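Local coordinates for protein type II 3-hydroxyacyl-CoA dehydrogenase (Thermus thermophilus, PDB 1UAY) that probably oxidises 3-hydroxyacyl-CoA to 3-ketoacyl-CoA in fatty-acid beta-oxidation with a nicotinamide cofactor, at residues A21-G26 and E39-V44; E52-A57 and T105-R110; V76-K81 and G87-E92; A137-Q142 and G154-T159; V174-G179 and E211-L216. All blocks are in the same frame, centred on the assembly; numbering follows the deposited sequence.

Contacts 2 and 5 are buried, contact 4 is partly buried, and contacts 1 and 3 lie at the surface on opposite sides of the chain's centre. Chemistry follows place: contacts 4 and 5 are purely apolar across their segments, contact 2 joins valine packing to two arginines bridged by a water, and contacts 1 and 3 rest on a charged lysine or glutamate. Contacts 2 and 3 share helix 91-116, and both reach the second subunit, as does contact 4. Contacts 4 and 5 meet through the hydroxyls of Thr159 and Thr175, contacts 1 and 5 through Ala21 and Ala214, and contacts 1 and 2 where Val44 packs against Arg56 and Ala57.

Contact 1. Residues A21-G26 and E39-V44; sequences ALKARG and EDLIYV
The Asp40 carboxylate, the flat group of this contact, is met over a face and not at an edge: Lys23 NZ stands 2.7 Å from Asp40 OD2, almost straight above the carboxylate plane (86° out of it). The same nitrogen lies 2.6 Å from the backbone O of Asp40, with a C=O...donor angle of 145° and some tilt from the carbonyl plane. One ammonium group makes a salt bridge and a second hydrogen bond to a single residue, an arrangement that probably stabilises its positive charge. Asp40 is the centre of an inverse gamma turn, and its CG sits beside the carbonyl carbon (chi1 -178°), where carboxylate and carbonyl can face one cation. Lysine suits the opposing place because its long chain, bent at chi2 and chi4, reaches from the helix across to the loop at about a right angle to Asp40. Nearer the backbone, Lys23 CB packs 4.0 Å from Leu41 CD2, a small apolar patch beneath the exposed ion pair. In this Rossmann-type fold the contact links the last turn of helix 13-25 to the loop leading into strand 42-45, the outermost on that side within the chain, while Leu41 packs on Val29 and Val31 of the adjoining strand 28-33.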
# COMPACT_ATOMS: atom_id res chain seq x y z
N ALA A 21 -12.79 -25.67 11.90
CA ALA A 21 -13.55 -24.59 12.52
C ALA A 21 -14.92 -24.45 11.85
O ALA A 21 -15.93 -24.22 12.52
CB ALA A 21 -12.78 -23.28 12.42
N LEU A 22 -14.95 -24.58 10.53
CA LEU A 22 -16.21 -24.47 9.80
C LEU A 22 -17.12 -25.64 10.15
O LEU A 22 -18.34 -25.47 10.29
CB LEU A 22 -15.94 -24.44 8.29
CG LEU A 22 -15.32 -23.13 7.79
CD1 LEU A 22 -14.79 -23.31 6.38
CD2 LEU A 22 -16.35 -22.01 7.85
N LYS A 23 -16.54 -26.82 10.32
CA LYS A 23 -17.33 -28.00 10.67
C LYS A 23 -17.96 -27.78 12.05
O LYS A 23 -19.14 -28.06 12.25
CB LYS A 23 -16.44 -29.24 10.69
CG LYS A 23 -17.18 -30.54 11.02
CD LYS A 23 -18.17 -30.90 9.92
CE LYS A 23 -18.96 -32.16 10.27
NZ LYS A 23 -18.07 -33.33 10.51
N ALA A 24 -17.16 -27.28 12.99
CA ALA A 24 -17.65 -27.03 14.35
C ALA A 24 -18.74 -25.96 14.35
O ALA A 24 -19.62 -25.96 15.21
CB ALA A 24 -16.50 -26.59 15.24
N ARG A 25 -18.68 -25.06 13.37
CA ARG A 25 -19.65 -23.98 13.24
C ARG A 25 -20.97 -24.47 12.66
O ARG A 25 -21.98 -23.77 12.71
CB ARG A 25 -19.08 -22.86 12.36
CG ARG A 25 -20.00 -21.66 12.16
CD ARG A 25 -20.20 -20.87 13.45
NE ARG A 25 -21.04 -19.70 13.24
CZ ARG A 25 -22.34 -19.75 12.94
NH1 ARG A 25 -22.94 -20.92 12.80
NH2 ARG A 25 -23.03 -18.63 12.76
N GLY A 26 -20.97 -25.67 12.09
CA GLY A 26 -22.18 -26.22 11.52
C GLY A 26 -22.20 -26.41 10.01
O GLY A 26 -23.19 -26.88 9.46
N GLU A 39 -9.82 -36.67 9.64
CA GLU A 39 -10.77 -35.87 10.41
C GLU A 39 -12.19 -36.18 9.94
O GLU A 39 -12.39 -36.87 8.94
CB GLU A 39 -10.49 -34.38 10.22
CG GLU A 39 -9.13 -33.91 10.74
CD GLU A 39 -8.96 -34.12 12.23
OE1 GLU A 39 -9.95 -33.98 12.98
OE2 GLU A 39 -7.82 -34.41 12.67
N ASP A 40 -13.18 -35.68 10.67
CA ASP A 40 -14.57 -35.89 10.31
C ASP A 40 -14.95 -34.84 9.27
O ASP A 40 -15.73 -33.92 9.54
CB ASP A 40 -15.47 -35.77 11.55
CG ASP A 40 -16.93 -36.04 11.24
OD1 ASP A 40 -17.22 -36.77 10.27
OD2 ASP A 40 -17.79 -35.53 11.99
N LEU A 41 -14.38 -34.99 8.08
CA LEU A 41 -14.61 -34.09 6.96
C LEU A 41 -14.76 -34.93 5.70
O LEU A 41 -14.37 -36.10 5.68
CB LEU A 41 -13.41 -33.15 6.79
CG LEU A 41 -13.01 -32.25 7.96
CD1 LEU A 41 -11.62 -31.66 7.71
CD2 LEU A 41 -14.04 -31.15 8.14
N ILE A 42 -15.32 -34.33 4.66
CA ILE A 42 -15.48 -35.01 3.39
C ILE A 42 -14.25 -34.67 2.57
O ILE A 42 -14.00 -33.50 2.28
CB ILE A 42 -16.74 -34.53 2.66
CG1 ILE A 42 -17.98 -34.88 3.48
CG2 ILE A 42 -16.82 -35.17 1.27
CD1 ILE A 42 -19.25 -34.20 3.00
N TYR A 43 -13.47 -35.68 2.21
CA TYR A 43 -12.25 -35.47 1.44
C TYR A 43 -12.37 -35.80 -0.03
O TYR A 43 -12.72 -36.92 -0.41
CB TYR A 43 -11.11 -36.31 2.03
CG TYR A 43 -10.64 -35.86 3.39
CD1 TYR A 43 -9.76 -34.79 3.54
CD2 TYR A 43 -11.09 -36.51 4.54
CE1 TYR A 43 -9.33 -34.38 4.80
CE2 TYR A 43 -10.67 -36.11 5.81
CZ TYR A 43 -9.78 -35.05 5.93
OH TYR A 43 -9.37 -34.66 7.18
N VAL A 44 -12.09 -34.81 -0.86
CA VAL A 44 -12.08 -34.99 -2.30
C VAL A 44 -10.62 -34.81 -2.67
O VAL A 44 -10.04 -33.74 -2.46
CB VAL A 44 -12.94 -33.92 -3.03
CG1 VAL A 44 -12.80 -34.08 -4.53
CG2 VAL A 44 -14.40 -34.08 -2.63

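Contact 2. Residues E52-A57 and T105-R110; sequences EDVRRA and TFNVLR
Val54 spreads its two methyls over segment 105-110 of helix 91-116: CG1 lies 4.0 Å from Val108 CA, and CG2 comes to 3.6 Å from Asn107 ND2 and 4.2 Å from Val108 CG2. Its chi1 of 177° sets CG1 toward Val108 CA and CG2 toward Asn107, and a beta-branched side chain suits a buried helix-helix seam. Asn107 holds CG anti to its N (chi1 -160°), bringing ND2 to that methyl. Arg110 takes the rotamer with CG between N and the carbonyl carbon (chi1 76°), which turns its chain back toward Asn107. There NE and NH2 grip Asn107 OD1 side-on, each 2.9 Å from it and nearly in the guanidinium plane, so the amide is held from turning; its ND2 bonds to Val48 O. Arg55 NH2 comes to 4.4 Å from Arg110 NH1, and one water, in the plane of both guanidinium groups, accepts from both nitrogens, probably easing the approach of like charges. Glu51 forms a salt bridge with Arg110 NH2, and His89 O of the second subunit accepts from Arg110 NH1. The segment axes pass 9.8 Å apart, helices 51-64 and 91-116 lying side by side against the parallel sheet, where Val108 rests on Val70 and Ser72 of strand 67-72.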
# COMPACT_ATOMS: atom_id res chain seq x y z
N GLU A 52 -11.31 -30.02 -13.67
CA GLU A 52 -12.15 -31.18 -13.42
C GLU A 52 -12.19 -31.52 -11.93
O GLU A 52 -13.24 -31.88 -11.40
CB GLU A 52 -11.66 -32.40 -14.21
CG GLU A 52 -12.36 -33.70 -13.82
CD GLU A 52 -11.92 -34.89 -14.66
OE1 GLU A 52 -10.71 -34.99 -14.96
OE2 GLU A 52 -12.78 -35.71 -15.03
N ASP A 53 -11.05 -31.40 -11.26
CA ASP A 53 -10.96 -31.70 -9.83
C ASP A 53 -11.71 -30.67 -8.98
O ASP A 53 -12.40 -31.03 -8.02
CB ASP A 53 -9.50 -31.77 -9.39
CG ASP A 53 -8.76 -32.96 -9.97
OD1 ASP A 53 -7.54 -33.07 -9.75
OD2 ASP A 53 -9.40 -33.78 -10.66
N VAL A 54 -11.58 -29.40 -9.33
CA VAL A 54 -12.27 -28.36 -8.59
C VAL A 54 -13.77 -28.50 -8.80
O VAL A 54 -14.56 -28.39 -7.86
CB VAL A 54 -11.80 -26.95 -9.03
CG1 VAL A 54 -12.59 -25.88 -8.29
CG2 VAL A 54 -10.31 -26.79 -8.74
N ARG A 55 -14.18 -28.78 -10.04
CA ARG A 55 -15.59 -28.95 -10.34
C ARG A 55 -16.18 -30.12 -9.55
O ARG A 55 -17.32 -30.04 -9.08
CB ARG A 55 -15.81 -29.15 -11.85
CG ARG A 55 -15.70 -27.86 -12.66
CD ARG A 55 -16.04 -28.07 -14.13
NE ARG A 55 -16.26 -26.79 -14.81
CZ ARG A 55 -15.46 -26.26 -15.73
NH1 ARG A 55 -14.36 -26.90 -16.12
NH2 ARG A 55 -15.75 -25.08 -16.25
N ARG A 56 -15.41 -31.19 -9.39
CA ARG A 56 -15.89 -32.34 -8.64
C ARG A 56 -16.09 -31.99 -7.17
O ARG A 56 -17.08 -32.40 -6.56
CB ARG A 56 -14.90 -33.51 -8.76
CG ARG A 56 -15.42 -34.82 -8.19
CD ARG A 56 -14.70 -36.01 -8.80
NE ARG A 56 -13.31 -36.12 -8.35
CZ ARG A 56 -12.95 -36.53 -7.14
NH1 ARG A 56 -13.88 -36.88 -6.25
NH2 ARG A 56 -11.67 -36.60 -6.82
N ALA A 57 -15.16 -31.22 -6.61
CA ALA A 57 -15.24 -30.80 -5.22
C ALA A 57 -16.41 -29.84 -4.97
O ALA A 57 -17.11 -29.95 -3.97
CB ALA A 57 -13.92 -30.16 -4.78
N THR A 105 -5.87 -20.61 -7.31
CA THR A 105 -6.79 -19.75 -6.57
C THR A 105 -7.84 -19.16 -7.52
O THR A 105 -9.02 -19.09 -7.18
CB THR A 105 -6.03 -18.63 -5.85
OG1 THR A 105 -5.29 -19.20 -4.76
CG2 THR A 105 -6.98 -17.58 -5.31
N PHE A 106 -7.41 -18.75 -8.71
CA PHE A 106 -8.34 -18.19 -9.69
C PHE A 106 -9.31 -19.28 -10.16
O PHE A 106 -10.50 -19.02 -10.36
CB PHE A 106 -7.59 -17.64 -10.90
CG PHE A 106 -8.49 -17.05 -11.94
CD1 PHE A 106 -9.13 -15.83 -11.71
CD2 PHE A 106 -8.73 -17.72 -13.14
CE1 PHE A 106 -9.99 -15.29 -12.66
CE2 PHE A 106 -9.59 -17.18 -14.10
CZ PHE A 106 -10.23 -15.97 -13.85
N ASN A 107 -8.78 -20.49 -10.33
CA ASN A 107 -9.58 -21.61 -10.79
C ASN A 107 -10.70 -21.90 -9.78
O ASN A 107 -11.86 -22.07 -10.15
CB ASN A 107 -8.68 -22.84 -10.97
CG ASN A 107 -9.28 -23.89 -11.87
OD1 ASN A 107 -10.05 -23.58 -12.79
ND2 ASN A 107 -8.93 -25.15 -11.64
N VAL A 108 -10.35 -21.92 -8.50
CA VAL A 108 -11.34 -22.18 -7.46
C VAL A 108 -12.36 -21.04 -7.41
O VAL A 108 -13.57 -21.28 -7.30
CB VAL A 108 -10.65 -22.33 -6.09
CG1 VAL A 108 -11.68 -22.35 -4.97
CG2 VAL A 108 -9.82 -23.61 -6.07
N LEU A 109 -11.88 -19.81 -7.52
CA LEU A 109 -12.78 -18.66 -7.46
C LEU A 109 -13.80 -18.63 -8.59
O LEU A 109 -15.00 -18.47 -8.34
CB LEU A 109 -11.96 -17.37 -7.46
CG LEU A 109 -12.74 -16.06 -7.30
CD1 LEU A 109 -11.91 -15.06 -6.51
CD2 LEU A 109 -13.12 -15.51 -8.66
N ARG A 110 -13.35 -18.80 -9.83
CA ARG A 110 -14.27 -18.76 -10.97
C ARG A 110 -15.28 -19.90 -10.96
O ARG A 110 -16.46 -19.69 -11.27
CB ARG A 110 -13.48 -18.77 -12.29
CG ARG A 110 -12.92 -20.13 -12.66
CD ARG A 110 -11.96 -20.11 -13.85
NE ARG A 110 -11.54 -21.48 -14.15
CZ ARG A 110 -12.02 -22.23 -15.13
NH1 ARG A 110 -12.94 -21.75 -15.96
NH2 ARG A 110 -11.62 -23.49 -15.26
O HOH W 1 -14.24 -23.44 -18.04

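Contact 3. Residues V76-K81 and G87-E92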
# COMPACT_ATOMS: atom_id res chain seq x y z
N VAL A 76 1.91 -23.84 -2.44
CA VAL A 76 3.24 -24.41 -2.35
C VAL A 76 4.23 -23.27 -2.13
O VAL A 76 3.93 -22.11 -2.41
CB VAL A 76 3.64 -25.17 -3.63
CG1 VAL A 76 2.70 -26.35 -3.85
CG2 VAL A 76 3.61 -24.23 -4.83
N GLY A 77 5.40 -23.62 -1.63
CA GLY A 77 6.41 -22.61 -1.39
C GLY A 77 7.64 -22.90 -2.22
O GLY A 77 7.76 -23.96 -2.84
N LEU A 78 8.57 -21.95 -2.23
CA LEU A 78 9.81 -22.11 -2.95
C LEU A 78 10.83 -21.10 -2.46
O LEU A 78 10.51 -19.94 -2.24
CB LEU A 78 9.60 -21.91 -4.46
CG LEU A 78 10.88 -22.03 -5.30
CD1 LEU A 78 11.38 -23.46 -5.28
CD2 LEU A 78 10.60 -21.58 -6.73
N ALA A 79 12.05 -21.58 -2.25
CA ALA A 79 13.15 -20.73 -1.82
C ALA A 79 14.19 -20.93 -2.92
O ALA A 79 14.86 -21.96 -2.97
CB ALA A 79 13.70 -21.20 -0.47
N GLU A 80 14.30 -19.96 -3.81
CA GLU A 80 15.24 -20.06 -4.92
C GLU A 80 15.68 -18.67 -5.37
O GLU A 80 14.85 -17.80 -5.64
CB GLU A 80 14.59 -20.80 -6.10
CG GLU A 80 15.56 -21.11 -7.24
CD GLU A 80 14.93 -21.93 -8.36
OE1 GLU A 80 13.80 -22.44 -8.18
OE2 GLU A 80 15.57 -22.08 -9.43
N LYS A 81 16.98 -18.47 -5.44
CA LYS A 81 17.51 -17.17 -5.85
C LYS A 81 17.40 -16.94 -7.35
O LYS A 81 17.37 -17.88 -8.14
CB LYS A 81 18.97 -17.04 -5.41
CG LYS A 81 19.15 -16.95 -3.91
CD LYS A 81 20.62 -16.81 -3.53
CE LYS A 81 20.78 -16.71 -2.02
NZ LYS A 81 22.21 -16.56 -1.63
N GLY A 87 23.38 -21.24 -12.58
CA GLY A 87 22.69 -20.42 -13.56
C GLY A 87 21.53 -19.68 -12.93
O GLY A 87 21.38 -19.70 -11.71
N PRO A 88 20.68 -19.04 -13.74
CA PRO A 88 19.54 -18.30 -13.20
C PRO A 88 18.41 -19.20 -12.71
O PRO A 88 18.35 -20.39 -13.03
CB PRO A 88 19.10 -17.44 -14.38
CG PRO A 88 19.41 -18.32 -15.55
CD PRO A 88 20.78 -18.87 -15.20
N HIS A 89 17.53 -18.61 -11.91
CA HIS A 89 16.35 -19.27 -11.35
C HIS A 89 15.69 -20.04 -12.49
O HIS A 89 15.52 -19.51 -13.59
CB HIS A 89 15.41 -18.17 -10.83
CG HIS A 89 14.25 -18.66 -10.02
ND1 HIS A 89 13.30 -19.53 -10.50
CD2 HIS A 89 13.84 -18.30 -8.78
CE1 HIS A 89 12.35 -19.69 -9.60
NE2 HIS A 89 12.65 -18.95 -8.54
N GLY A 90 15.32 -21.29 -12.24
CA GLY A 90 14.67 -22.08 -13.27
C GLY A 90 13.32 -21.50 -13.65
O GLY A 90 12.62 -20.93 -12.81
N LEU A 91 12.94 -21.65 -14.91
CA LEU A 91 11.67 -21.12 -15.36
C LEU A 91 10.51 -22.02 -14.94
O LEU A 91 9.44 -21.53 -14.59
CB LEU A 91 11.68 -20.97 -16.89
CG LEU A 91 10.54 -20.14 -17.49
CD1 LEU A 91 10.55 -18.73 -16.89
CD2 LEU A 91 10.72 -20.08 -19.00
N GLU A 92 10.74 -23.33 -14.95
CA GLU A 92 9.70 -24.27 -14.57
C GLU A 92 9.30 -24.17 -13.10
O GLU A 92 8.12 -24.26 -12.77
CB GLU A 92 10.12 -25.71 -14.90
CG GLU A 92 9.05 -26.75 -14.59
CD GLU A 92 7.67 -26.35 -15.08
OE1 GLU A 92 7.52 -26.07 -16.29
OE2 GLU A 92 6.73 -26.31 -14.26
O HOH W 2 11.81 -17.76 -6.09
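Lys81 and His89 bring their CA atoms within 6.0 Å as two irregular segments pass, the second entering helix 91-116 just after Gly90, its N-cap. Between them the Glu80 carboxylate lies flat on the His89 imidazole: Glu80 CD is 3.5 Å above the ring plane, over its centre, with the two planes only 6° apart. Glu80 CG adds a CH-pi contact to the same face. An extended glutamate suits the place, because its chain runs over the ring and still delivers OE2 to Gly90 N, a nearly straight bond of 2.9 Å (166°) that reaches OE2 from above the carboxylate plane. The other oxygen, OE1, bonds to Ser93 OG, so both ends of the carboxylate are fixed at the start of the helix. The ring's rotation is set by His89 ND1, which donates to Gly90 O at 2.8 Å, while NE2 meets a water lying in the ring plane, 2.9 Å away. Leu78 CD2 approaches obliquely, 3.8 Å from His89 NE2, and Lys81 O lies 3.3 Å from His89 CB. The contact closes the excursion between strand 67-72 and helix 91-116: Val76 at its near end touches the bound adenosine, Leu78 and His89 rest on Ala147 of helix 146-166, and Phe106 of the second subunit meets the His89 ring edge-to-face.

Contact 4. Residues A137-Q142 and G154-T159; sequences AAFEGQ and GVVALT
Apolar packing carries the contact itself, and it converges on Val156. Its CG2 lies 3.8 Å from Ala138 CB and 4.0 Å from Phe139 CZ, while CG1 meets the same ring carbon at 4.2 Å. Val156 keeps CG1 anti to its backbone nitrogen (chi1 165°), which splays the two methyls toward the short, weakly bonded helix 137-140. Phe139, whose CG is anti to the carbonyl carbon (chi1 -56°), reaches over with the far end of its ring and meets CG2 obliquely. Each residue type fits: alanine is small enough for its single methyl to face the valine directly, and phenylalanine is long enough for its CZ to touch the same valine methyl. Phe139 continues this apolar surface onto Val230 of strand 230-233, which Val156 also touches.

The pairing sets the short turn after strand 128-133 of the short-chain dehydrogenase fold against helix 146-166. That helix carries Tyr148 and Lys152 in a spacing that matches the YxxxK signature of the family, and Ala137 packs on Tyr148 as Ala138 does on Lys152.

Hydrogen bonds are found within segment 154-159. Thr159 OG1 donates to Val156 O at 2.8 Å, from 37° above the carbonyl plane, and Thr159 N bonds to the same oxygen from the same face at 3.2 Å. That hydroxyl also pairs with Thr175 OG1 of the neighbouring strand 171-178.

Contacts between subunits complete the surroundings: Gly141 O accepts from Arg164 NH1 of the second subunit, and Ala157 packs on Ala138 of that subunit.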
# COMPACT_ATOMS: atom_id res chain seq x y z
N ALA A 137 4.49 -12.03 2.01
CA ALA A 137 5.54 -12.04 1.00
C ALA A 137 5.11 -11.26 -0.23
O ALA A 137 5.93 -10.86 -1.05
CB ALA A 137 5.90 -13.47 0.62
N ALA A 138 3.80 -11.05 -0.38
CA ALA A 138 3.27 -10.29 -1.51
C ALA A 138 3.66 -8.82 -1.35
O ALA A 138 3.65 -8.05 -2.32
CB ALA A 138 1.75 -10.42 -1.57
N PHE A 139 4.01 -8.44 -0.12
CA PHE A 139 4.37 -7.07 0.20
C PHE A 139 5.85 -6.86 0.53
O PHE A 139 6.44 -5.86 0.10
CB PHE A 139 3.52 -6.58 1.37
CG PHE A 139 2.04 -6.70 1.12
CD1 PHE A 139 1.41 -5.91 0.16
CD2 PHE A 139 1.27 -7.60 1.85
CE1 PHE A 139 0.05 -6.02 -0.08
CE2 PHE A 139 -0.10 -7.72 1.62
CZ PHE A 139 -0.71 -6.93 0.66
N GLU A 140 6.44 -7.77 1.29
CA GLU A 140 7.86 -7.65 1.66
C GLU A 140 8.65 -8.92 1.32
O GLU A 140 9.32 -9.48 2.18
CB GLU A 140 8.01 -7.37 3.16
CG GLU A 140 7.36 -6.09 3.67
CD GLU A 140 5.93 -6.31 4.13
OE1 GLU A 140 5.67 -7.35 4.77
OE2 GLU A 140 5.07 -5.44 3.87
N GLY A 141 8.58 -9.36 0.07
CA GLY A 141 9.29 -10.56 -0.32
C GLY A 141 10.77 -10.54 0.02
O GLY A 141 11.47 -9.56 -0.26
N GLN A 142 11.26 -11.63 0.61
CA GLN A 142 12.66 -11.74 0.98
C GLN A 142 13.50 -12.28 -0.17
O GLN A 142 12.97 -12.72 -1.19
CB GLN A 142 12.84 -12.70 2.16
CG GLN A 142 12.22 -12.24 3.46
CD GLN A 142 12.64 -13.13 4.61
OE1 GLN A 142 12.38 -14.33 4.61
NE2 GLN A 142 13.31 -12.54 5.60
N GLY A 154 -0.23 -11.72 -7.07
CA GLY A 154 -1.31 -11.89 -8.03
C GLY A 154 -2.62 -12.13 -7.30
O GLY A 154 -3.66 -11.61 -7.69
N VAL A 155 -2.56 -12.93 -6.23
CA VAL A 155 -3.76 -13.21 -5.44
C VAL A 155 -4.27 -11.91 -4.82
O VAL A 155 -5.47 -11.63 -4.83
CB VAL A 155 -3.46 -14.24 -4.34
CG1 VAL A 155 -4.68 -14.40 -3.44
CG2 VAL A 155 -3.10 -15.59 -4.96
N VAL A 156 -3.35 -11.12 -4.28
CA VAL A 156 -3.72 -9.84 -3.68
C VAL A 156 -4.44 -8.94 -4.69
O VAL A 156 -5.51 -8.40 -4.39
CB VAL A 156 -2.47 -9.10 -3.15
CG1 VAL A 156 -2.81 -7.64 -2.86
CG2 VAL A 156 -1.97 -9.79 -1.90
N ALA A 157 -3.87 -8.79 -5.88
CA ALA A 157 -4.44 -7.93 -6.91
C ALA A 157 -5.77 -8.43 -7.46
O ALA A 157 -6.57 -7.64 -7.97
CB ALA A 157 -3.43 -7.76 -8.05
N LEU A 158 -6.00 -9.73 -7.38
CA LEU A 158 -7.24 -10.33 -7.86
C LEU A 158 -8.44 -9.96 -6.99
O LEU A 158 -9.57 -9.85 -7.46
CB LEU A 158 -7.09 -11.86 -7.88
CG LEU A 158 -8.35 -12.70 -8.11
CD1 LEU A 158 -8.91 -12.41 -9.49
CD2 LEU A 158 -8.00 -14.18 -7.97
N THR A 159 -8.17 -9.73 -5.70
CA THR A 159 -9.23 -9.45 -4.74
C THR A 159 -10.25 -8.39 -5.14
O THR A 159 -11.45 -8.67 -5.17
CB THR A 159 -8.64 -9.04 -3.38
OG1 THR A 159 -7.53 -9.88 -3.05
CG2 THR A 159 -9.70 -9.19 -2.29

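Contact 5. Residues V174-G179 and E211-L216; sequences VTVAPG and EEYAAL
The hydroxyl of Tyr213 is hydrogen-bonded to Thr133 OG1 on strand 128-133, while its ring lies against Val176 and Pro178. Tyrosine suits the spot because its ring can pack on the apolar side chains of the strand while the hydroxyl at its far end finds a polar partner. With CG anti to the backbone N (chi1 162°), the ring is carried from the helix toward the sheet, and its CE2 comes 3.9 Å from Val176 CG1 and 4.1 Å from Val176 CB. Pro178 CG touches the neighbouring ring carbon, Tyr213 CD2, at 4.2 Å; both side chains meet the ring obliquely.

Leu216, one turn further along the helix, reaches Val176 tip to tip. Its CD2 stands 3.9 Å from Val176 CG1 and 4.0 Å from Val176 CG2, so that one leucine methyl faces both branches of the valine. A beta-branched residue is at home in a strand, and this one offers CG1 to tyrosine and leucine alike.

The helix runs nearly antiparallel to the strand, at 160° between segment directions with axes 10.4 Å apart, as is usual for helices covering the parallel sheet of a Rossmann fold. Pro178 and Gly179 match the Pro-Gly pair that follows this strand in many short-chain dehydrogenases. Ala214 of the same helix rests on Ala21 of helix 13-25, and Leu216 packs on His219 of the third subunit.

Since every touch between the segments is carbon on carbon, the contact depends on shape and burial, while the Tyr213 hydroxyl adds a directional bond to Thr133.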
# COMPACT_ATOMS: atom_id res chain seq x y z
N VAL A 174 -12.58 -11.85 -0.20
CA VAL A 174 -11.64 -11.28 0.76
C VAL A 174 -10.37 -12.12 0.76
O VAL A 174 -10.43 -13.33 0.53
CB VAL A 174 -12.23 -11.28 2.18
CG1 VAL A 174 -11.21 -10.75 3.19
CG2 VAL A 174 -13.48 -10.42 2.21
N THR A 175 -9.24 -11.49 1.02
CA THR A 175 -7.97 -12.20 1.05
C THR A 175 -7.29 -12.05 2.40
O THR A 175 -7.21 -10.94 2.95
CB THR A 175 -7.01 -11.68 -0.04
OG1 THR A 175 -7.56 -11.97 -1.33
CG2 THR A 175 -5.64 -12.35 0.09
N VAL A 176 -6.82 -13.16 2.95
CA VAL A 176 -6.08 -13.14 4.20
C VAL A 176 -4.62 -13.29 3.80
O VAL A 176 -4.28 -14.16 3.00
CB VAL A 176 -6.45 -14.33 5.11
CG1 VAL A 176 -5.54 -14.36 6.33
CG2 VAL A 176 -7.90 -14.21 5.55
N ALA A 177 -3.76 -12.43 4.34
CA ALA A 177 -2.32 -12.50 4.04
C ALA A 177 -1.59 -12.90 5.32
O ALA A 177 -1.23 -12.04 6.14
CB ALA A 177 -1.81 -11.15 3.54
N PRO A 178 -1.38 -14.20 5.52
CA PRO A 178 -0.69 -14.66 6.72
C PRO A 178 0.78 -14.29 6.77
O PRO A 178 1.44 -14.15 5.74
CB PRO A 178 -0.84 -16.19 6.67
CG PRO A 178 -2.04 -16.40 5.78
CD PRO A 178 -1.85 -15.35 4.72
N GLY A 179 1.27 -14.12 8.00
CA GLY A 179 2.67 -13.84 8.22
C GLY A 179 3.32 -15.21 8.37
O GLY A 179 3.07 -16.11 7.56
N GLU A 211 -5.24 -22.11 14.27
CA GLU A 211 -6.55 -21.71 14.78
C GLU A 211 -6.78 -20.21 14.70
O GLU A 211 -7.93 -19.76 14.62
CB GLU A 211 -6.71 -22.19 16.23
CG GLU A 211 -6.65 -23.70 16.39
CD GLU A 211 -5.26 -24.23 16.72
OE1 GLU A 211 -4.27 -23.68 16.20
OE2 GLU A 211 -5.16 -25.21 17.49
N GLU A 212 -5.70 -19.42 14.72
CA GLU A 212 -5.82 -17.97 14.63
C GLU A 212 -6.20 -17.57 13.20
O GLU A 212 -6.93 -16.60 12.99
CB GLU A 212 -4.52 -17.31 15.10
CG GLU A 212 -4.27 -17.59 16.59
CD GLU A 212 -2.92 -17.12 17.11
OE1 GLU A 212 -1.90 -17.40 16.46
OE2 GLU A 212 -2.88 -16.50 18.19
N TYR A 213 -5.71 -18.32 12.23
CA TYR A 213 -6.06 -18.07 10.84
C TYR A 213 -7.53 -18.46 10.67
O TYR A 213 -8.32 -17.73 10.07
CB TYR A 213 -5.17 -18.90 9.91
CG TYR A 213 -5.70 -19.06 8.50
CD1 TYR A 213 -6.48 -20.17 8.15
CD2 TYR A 213 -5.42 -18.12 7.51
CE1 TYR A 213 -6.96 -20.33 6.85
CE2 TYR A 213 -5.89 -18.28 6.21
CZ TYR A 213 -6.66 -19.39 5.89
OH TYR A 213 -7.13 -19.56 4.60
N ALA A 214 -7.91 -19.61 11.23
CA ALA A 214 -9.29 -20.08 11.12
C ALA A 214 -10.27 -19.09 11.75
O ALA A 214 -11.35 -18.86 11.22
CB ALA A 214 -9.43 -21.44 11.79
N ALA A 215 -9.89 -18.51 12.89
CA ALA A 215 -10.75 -17.56 13.58
C ALA A 215 -11.03 -16.33 12.70
O ALA A 215 -12.15 -15.83 12.66
CB ALA A 215 -10.11 -17.13 14.90
N LEU A 216 -10.00 -15.85 12.01
CA LEU A 216 -10.19 -14.69 11.14
C LEU A 216 -11.09 -15.06 9.96
O LEU A 216 -11.98 -14.29 9.58
CB LEU A 216 -8.84 -14.18 10.62
CG LEU A 216 -8.93 -13.03 9.61
CD1 LEU A 216 -9.67 -11.84 10.21
CD2 LEU A 216 -7.53 -12.62 9.18